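Local coordinates for protein putative HTH-type transcriptional regulator PH0061 (Pyrococcus horikoshii, PDB 2DBB) that probably binds DNA in a sequence-specific manner as a transcriptional regulator of the AsnC family, through a winged helix-turn-helix domain, at residues Q13-L18 with L50-K55. Sequence-based numbering, arbitrary orientation.
Sequences QLVKIL and LGIIRK
In the winged helix-turn-helix domain, the last turns of helix 9-18 pack through Leu18 and Val15 against Ile53 and Ile52, where the chain leaves helix 37-49 and enters strand 53-60. Four buried side chains make the contact, and it is wholly apolar. Its tightest point joins two methyl groups, Leu18 CD1 and Ile53 CD1, 3.7 Å apart; the two side chains cross at about a right angle, so they meet at their ends and do not run alongside each other. Ile53 reaches this far because CG1 stands anti to its carbonyl carbon (chi1 -69°) and the branch is then fully extended to CD1 (chi2 179°). One helical turn earlier, Val15 CG2 lies 4.4 Å from Ile52 CG2, a looser approach. The backbones come closest at Val15 and Ile53, whose CA atoms are 7.7 Å apart, a separation that side chains must bridge. The two segments bury 121 Å² in all; Leu47 of helix 37-49 also touches both isoleucines, and Leu65 of the second subunit packs on Val15 and Ile52. Gly51 makes the change of direction, ending the preceding helix in a Schellman motif with positive phi. Beyond it, Ile53 and Lys55 join an antiparallel ladder with a strand of the second subunit, so the strand that packs on the first helix also extends a sheet across the subunit interface. Such seating of the first helix against the chain leaving helix 37-49, probably the recognition helix as the second helix of the predicted helix-turn-helix, is consistent with the winged helix-turn-helix fold of the AsnC family.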
ATOM      1  N   GLN B  13     -13.234 -14.735   2.051  1.00 31.91           N
ATOM      2  CA  GLN B  13     -12.963 -14.758   3.489  1.00 31.40           C
ATOM      3  C   GLN B  13     -11.480 -15.029   3.700  1.00 28.94           C
ATOM      4  O   GLN B  13     -10.818 -14.386   4.512  1.00 28.02           O
ATOM      5  CB  GLN B  13     -13.786 -15.853   4.168  1.00 33.18           C
ATOM      6  CG  GLN B  13     -15.287 -15.703   3.967  1.00 37.19           C
ATOM      7  CD  GLN B  13     -16.075 -16.861   4.556  1.00 38.55           C
ATOM      8  OE1 GLN B  13     -15.663 -18.015   4.460  1.00 39.05           O
ATOM      9  NE2 GLN B  13     -17.223 -16.557   5.151  1.00 41.11           N
ATOM     10  N   LEU B  14     -10.973 -15.986   2.934  1.00 26.98           N
ATOM     11  CA  LEU B  14      -9.579 -16.388   2.980  1.00 28.02           C
ATOM     12  C   LEU B  14      -8.679 -15.181   2.678  1.00 25.87           C
ATOM     13  O   LEU B  14      -7.666 -14.964   3.333  1.00 25.00           O
ATOM     14  CB  LEU B  14      -9.379 -17.504   1.955  1.00 29.63           C
ATOM     15  CG  LEU B  14      -8.277 -18.547   2.098  1.00 33.62           C
ATOM     16  CD1 LEU B  14      -8.133 -19.009   3.543  1.00 35.01           C
ATOM     17  CD2 LEU B  14      -8.630 -19.719   1.202  1.00 33.69           C
ATOM     18  N   VAL B  15      -9.064 -14.392   1.684  1.00 25.97           N
ATOM     19  CA  VAL B  15      -8.305 -13.207   1.317  1.00 25.12           C
ATOM     20  C   VAL B  15      -8.338 -12.205   2.469  1.00 26.02           C
ATOM     21  O   VAL B  15      -7.311 -11.627   2.843  1.00 25.35           O
ATOM     22  CB  VAL B  15      -8.888 -12.572   0.035  1.00 24.58           C
ATOM     23  CG1 VAL B  15      -8.416 -11.132  -0.107  1.00 24.13           C
ATOM     24  CG2 VAL B  15      -8.457 -13.398  -1.180  1.00 24.62           C
ATOM     25  N   LYS B  16      -9.524 -12.006   3.029  1.00 26.33           N
ATOM     26  CA  LYS B  16      -9.707 -11.087   4.148  1.00 27.30           C
ATOM     27  C   LYS B  16      -8.817 -11.494   5.330  1.00 25.96           C
ATOM     28  O   LYS B  16      -8.159 -10.656   5.942  1.00 25.29           O
ATOM     29  CB  LYS B  16     -11.179 -11.094   4.583  1.00 31.12           C
ATOM     30  CG  LYS B  16     -12.151 -10.432   3.610  1.00 35.28           C
ATOM     31  CD  LYS B  16     -12.065  -8.911   3.702  1.00 40.39           C
ATOM     32  CE  LYS B  16     -13.205  -8.216   2.954  1.00 42.21           C
ATOM     33  NZ  LYS B  16     -13.103  -8.349   1.471  1.00 44.47           N
ATOM     34  N   ILE B  17      -8.797 -12.789   5.640  1.00 25.49           N
ATOM     35  CA  ILE B  17      -8.001 -13.301   6.749  1.00 25.06           C
ATOM     36  C   ILE B  17      -6.496 -13.170   6.515  1.00 24.80           C
ATOM     37  O   ILE B  17      -5.772 -12.675   7.380  1.00 24.53           O
ATOM     38  CB  ILE B  17      -8.360 -14.776   7.036  1.00 26.51           C
ATOM     39  CG1 ILE B  17      -9.838 -14.867   7.439  1.00 28.80           C
ATOM     40  CG2 ILE B  17      -7.473 -15.337   8.150  1.00 25.82           C
ATOM     41  CD1 ILE B  17     -10.350 -16.279   7.637  1.00 28.06           C
ATOM     42  N   LEU B  18      -6.034 -13.605   5.349  1.00 24.29           N
ATOM     43  CA  LEU B  18      -4.618 -13.537   5.001  1.00 23.18           C
ATOM     44  C   LEU B  18      -4.077 -12.119   4.978  1.00 25.56           C
ATOM     45  O   LEU B  18      -2.876 -11.905   5.146  1.00 25.80           O
ATOM     46  CB  LEU B  18      -4.382 -14.186   3.636  1.00 25.79           C
ATOM     47  CG  LEU B  18      -4.568 -15.703   3.614  1.00 26.97           C
ATOM     48  CD1 LEU B  18      -4.426 -16.223   2.198  1.00 29.94           C
ATOM     49  CD2 LEU B  18      -3.543 -16.342   4.538  1.00 26.82           C
ATOM     50  N   LEU B  50      -4.212 -17.834 -10.122  1.00 39.57           N
ATOM     51  CA  LEU B  50      -5.048 -16.857 -10.807  1.00 37.05           C
ATOM     52  C   LEU B  50      -4.603 -15.413 -10.598  1.00 35.71           C
ATOM     53  O   LEU B  50      -5.237 -14.486 -11.097  1.00 37.42           O
ATOM     54  CB  LEU B  50      -6.497 -17.007 -10.343  1.00 37.02           C
ATOM     55  CG  LEU B  50      -7.193 -18.317 -10.711  1.00 38.58           C
ATOM     56  CD1 LEU B  50      -8.565 -18.382 -10.052  1.00 38.03           C
ATOM     57  CD2 LEU B  50      -7.317 -18.409 -12.218  1.00 38.32           C
ATOM     58  N   GLY B  51      -3.517 -15.217  -9.860  1.00 34.21           N
ATOM     59  CA  GLY B  51      -3.042 -13.866  -9.620  1.00 31.43           C
ATOM     60  C   GLY B  51      -3.907 -13.063  -8.657  1.00 30.35           C
ATOM     61  O   GLY B  51      -3.712 -11.855  -8.503  1.00 30.11           O
ATOM     62  N   ILE B  52      -4.869 -13.714  -8.010  1.00 29.49           N
ATOM     63  CA  ILE B  52      -5.724 -13.007  -7.063  1.00 30.20           C
ATOM     64  C   ILE B  52      -4.874 -12.568  -5.867  1.00 29.10           C
ATOM     65  O   ILE B  52      -5.018 -11.451  -5.378  1.00 30.52           O
ATOM     66  CB  ILE B  52      -6.915 -13.884  -6.638  1.00 30.98           C
ATOM     67  CG1 ILE B  52      -7.780 -14.168  -7.875  1.00 30.50           C
ATOM     68  CG2 ILE B  52      -7.726 -13.183  -5.543  1.00 27.84           C
ATOM     69  CD1 ILE B  52      -9.031 -14.998  -7.607  1.00 32.79           C
ATOM     70  N   ILE B  53      -3.991 -13.444  -5.398  1.00 28.24           N
ATOM     71  CA  ILE B  53      -3.065 -13.095  -4.323  1.00 29.17           C
ATOM     72  C   ILE B  53      -1.736 -12.978  -5.058  1.00 31.37           C
ATOM     73  O   ILE B  53      -1.186 -13.975  -5.525  1.00 32.34           O
ATOM     74  CB  ILE B  53      -2.933 -14.188  -3.262  1.00 28.65           C
ATOM     75  CG1 ILE B  53      -4.230 -14.300  -2.456  1.00 28.83           C
ATOM     76  CG2 ILE B  53      -1.757 -13.858  -2.343  1.00 28.87           C
ATOM     77  CD1 ILE B  53      -4.202 -15.387  -1.398  1.00 30.75           C
ATOM     78  N   ARG B  54      -1.228 -11.760  -5.171  1.00 31.61           N
ATOM     79  CA  ARG B  54       0.006 -11.523  -5.899  1.00 34.54           C
ATOM     80  C   ARG B  54       1.270 -11.631  -5.066  1.00 35.92           C
ATOM     81  O   ARG B  54       2.336 -11.969  -5.588  1.00 37.79           O
ATOM     82  CB  ARG B  54      -0.048 -10.140  -6.545  1.00 36.92           C
ATOM     83  CG  ARG B  54      -1.111  -9.994  -7.626  1.00 41.17           C
ATOM     84  CD  ARG B  54      -1.490  -8.533  -7.814  1.00 46.99           C
ATOM     85  NE  ARG B  54      -0.351  -7.653  -7.566  1.00 52.66           N
ATOM     86  CZ  ARG B  54      -0.403  -6.325  -7.575  1.00 54.30           C
ATOM     87  NH1 ARG B  54       0.695  -5.622  -7.329  1.00 54.63           N
ATOM     88  NH2 ARG B  54      -1.547  -5.700  -7.833  1.00 55.47           N
ATOM     89  N   LYS B  55       1.159 -11.357  -3.774  1.00 33.97           N
ATOM     90  CA  LYS B  55       2.335 -11.383  -2.925  1.00 32.91           C
ATOM     91  C   LYS B  55       1.998 -11.541  -1.445  1.00 30.00           C
ATOM     92  O   LYS B  55       0.915 -11.162  -0.995  1.00 27.51           O
ATOM     93  CB  LYS B  55       3.099 -10.075  -3.154  1.00 33.23           C
ATOM     94  CG  LYS B  55       4.425  -9.931  -2.454  1.00 35.58           C
ATOM     95  CD  LYS B  55       5.026  -8.580  -2.814  1.00 38.09           C
ATOM     96  CE  LYS B  55       6.468  -8.467  -2.378  1.00 38.62           C
ATOM     97  NZ  LYS B  55       7.025  -7.131  -2.735  1.00 40.48           N
TER